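Local coordinates for protein PrgX (Enterococcus faecalis, PDB 2AWI) that acts as the receptor for the peptide sex pheromone cCF10 and as a repressor, probably binding DNA, in the regulation of conjugation, at residues G55-F58 and F59-L62. The protein carries 1 engineered substitution. Residues are numbered along the deposited sequence; the frame is centred on the assembly and turned at random.
Sequences GVNF and FEIL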
ATOM      1  N   GLY A  55       3.455  -1.503 -51.281  1.00 22.07           N
ATOM      2  CA  GLY A  55       2.760  -1.967 -50.092  1.00 18.51           C
ATOM      3  C   GLY A  55       3.448  -1.507 -48.812  1.00 20.34           C
ATOM      4  O   GLY A  55       3.142  -2.001 -47.728  1.00 19.16           O
ATOM      5  N   VAL A  56       4.377  -0.555 -48.939  1.00 14.55           N
ATOM      6  CA  VAL A  56       5.111  -0.028 -47.794  1.00 14.51           C
ATOM      7  C   VAL A  56       4.635   1.392 -47.546  1.00 17.22           C
ATOM      8  O   VAL A  56       4.598   2.209 -48.459  1.00 21.01           O
ATOM      9  CB  VAL A  56       6.641  -0.025 -48.064  1.00 19.47           C
ATOM     10  CG1 VAL A  56       7.393   0.570 -46.872  1.00 17.00           C
ATOM     11  CG2 VAL A  56       7.106  -1.439 -48.349  1.00 13.34           C
ATOM     12  N   ASN A  57       4.273   1.681 -46.303  1.00 22.62           N
ATOM     13  CA  ASN A  57       3.763   2.995 -45.921  1.00 23.53           C
ATOM     14  C   ASN A  57       4.575   4.194 -46.425  1.00 24.95           C
ATOM     15  O   ASN A  57       5.795   4.267 -46.267  1.00 26.96           O
ATOM     16  CB  ASN A  57       3.592   3.036 -44.398  1.00 17.36           C
ATOM     17  CG  ASN A  57       2.578   2.001 -43.903  1.00 21.02           C
ATOM     18  OD1 ASN A  57       1.368   2.199 -44.003  1.00 30.39           O
ATOM     19  ND2 ASN A  57       3.075   0.883 -43.391  1.00 21.89           N
ATOM     20  N   PHE A  58       3.862   5.120 -47.057  1.00 28.33           N
ATOM     21  CA  PHE A  58       4.418   6.345 -47.624  1.00 28.94           C
ATOM     22  C   PHE A  58       5.357   7.104 -46.676  1.00 30.99           C
ATOM     23  O   PHE A  58       6.452   7.496 -47.076  1.00 34.13           O
ATOM     24  CB  PHE A  58       3.260   7.241 -48.061  1.00 23.82           C
ATOM     25  CG  PHE A  58       3.684   8.531 -48.693  1.00 31.70           C
ATOM     26  CD1 PHE A  58       4.354   8.543 -49.907  1.00 28.82           C
ATOM     27  CD2 PHE A  58       3.369   9.750 -48.095  1.00 37.75           C
ATOM     28  CE1 PHE A  58       4.699   9.748 -50.522  1.00 36.94           C
ATOM     29  CE2 PHE A  58       3.711  10.960 -48.704  1.00 38.33           C
ATOM     30  CZ  PHE A  58       4.377  10.956 -49.919  1.00 33.05           C
ATOM     31  N   PHE A  59       4.945   7.316 -45.427  1.00 22.21           N
ATOM     32  CA  PHE A  59       5.795   8.037 -44.481  1.00 20.91           C
ATOM     33  C   PHE A  59       7.075   7.269 -44.163  1.00 21.84           C
ATOM     34  O   PHE A  59       8.143   7.864 -44.016  1.00 23.51           O
ATOM     35  CB  PHE A  59       5.042   8.325 -43.173  1.00 29.83           C
ATOM     36  CG  PHE A  59       4.012   9.429 -43.274  1.00 31.65           C
ATOM     37  CD1 PHE A  59       3.200   9.728 -42.185  1.00 39.60           C
ATOM     38  CD2 PHE A  59       3.841  10.158 -44.444  1.00 37.14           C
ATOM     39  CE1 PHE A  59       2.233  10.734 -42.264  1.00 39.11           C
ATOM     40  CE2 PHE A  59       2.876  11.165 -44.529  1.00 35.01           C
ATOM     41  CZ  PHE A  59       2.073  11.451 -43.441  1.00 32.42           C
ATOM     42  N   GLU A  60       6.969   5.949 -44.047  1.00 21.96           N
ATOM     43  CA  GLU A  60       8.136   5.139 -43.737  1.00 19.65           C
ATOM     44  C   GLU A  60       9.179   5.303 -44.828  1.00 21.13           C
ATOM     45  O   GLU A  60      10.376   5.380 -44.546  1.00 17.73           O
ATOM     46  CB  GLU A  60       7.771   3.657 -43.616  1.00 18.73           C
ATOM     47  CG  GLU A  60       8.900   2.840 -43.020  1.00 25.64           C
ATOM     48  CD  GLU A  60       8.648   1.344 -43.043  1.00 29.60           C
ATOM     49  OE1 GLU A  60       7.517   0.935 -42.725  1.00 26.54           O
ATOM     50  OE2 GLU A  60       9.587   0.577 -43.361  1.00 35.15           O
ATOM     51  N   ILE A  61       8.720   5.359 -46.072  1.00 22.88           N
ATOM     52  CA  ILE A  61       9.631   5.510 -47.197  1.00 25.99           C
ATOM     53  C   ILE A  61      10.318   6.865 -47.105  1.00 26.53           C
ATOM     54  O   ILE A  61      11.543   6.946 -47.213  1.00 27.17           O
ATOM     55  CB  ILE A  61       8.889   5.372 -48.560  1.00 21.94           C
ATOM     56  CG1 ILE A  61       8.371   3.940 -48.726  1.00 18.08           C
ATOM     57  CG2 ILE A  61       9.824   5.738 -49.701  1.00 22.34           C
ATOM     58  CD1 ILE A  61       7.603   3.682 -50.031  1.00 20.53           C
ATOM     59  N   LEU A  62       9.534   7.925 -46.905  1.00 23.93           N
ATOM     60  CA  LEU A  62      10.099   9.266 -46.766  1.00 24.61           C
ATOM     61  C   LEU A  62      11.169   9.257 -45.681  1.00 23.53           C
ATOM     62  O   LEU A  62      12.288   9.710 -45.893  1.00 23.34           O
ATOM     63  CB  LEU A  62       9.010  10.280 -46.411  1.00 22.81           C
ATOM     64  CG  LEU A  62       8.190  10.789 -47.601  1.00 26.07           C
ATOM     65  CD1 LEU A  62       7.097  11.750 -47.150  1.00 28.96           C
ATOM     66  CD2 LEU A  62       9.131  11.481 -48.565  1.00 29.15           C
TER
HETATM   67  O   HOH W   1       5.421  -0.337 -43.839  1.00 59.04           O
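The Phe58 ring carries Leu62 over one of its faces, with methyl CD1 4.2 Å from the ring centroid and 29° off the normal, an off-centre CH-pi contact. The Phe59 ring meets it obliquely, CD2 of Phe58 to CD2 of Phe59 at 3.7 Å, and the same Phe59 ring stands edge-to-face with Phe59 of the second subunit. All this happens at the start of helix 58-67, in the helix-turn-helix region of the chain, where a short loop leads in from helix 44-54. The Phe58 side chain has CG anti to the backbone N (chi1 -179°), which carries the ring alongside the first helical turn to Leu62, and both side chains also pack on Leu47 of helix 44-54. Two backbone hydrogen bonds open the helix, Ile61 N to Asn57 O and Leu62 N to Phe58 O, each 3.1 Å and each the i to i+4 bond of a first alpha-helical turn. On another side of the turn, Val56 CG1 lies 4.0 Å from Ile61 CG1, and both residues rest on Ile11 of helix 4-14. Glu60 reaches back in an extended chain to cross Val56 at about a right angle. Its OE2 pairs with Arg64 in a salt bridge, while OE1 accepts a hydrogen bond from Gly150 N of the second subunit. One water ties the loop to this carboxylate, accepting from Asn57 ND2 and serving as a second donor to Glu60 OE1, both at 2.7 Å.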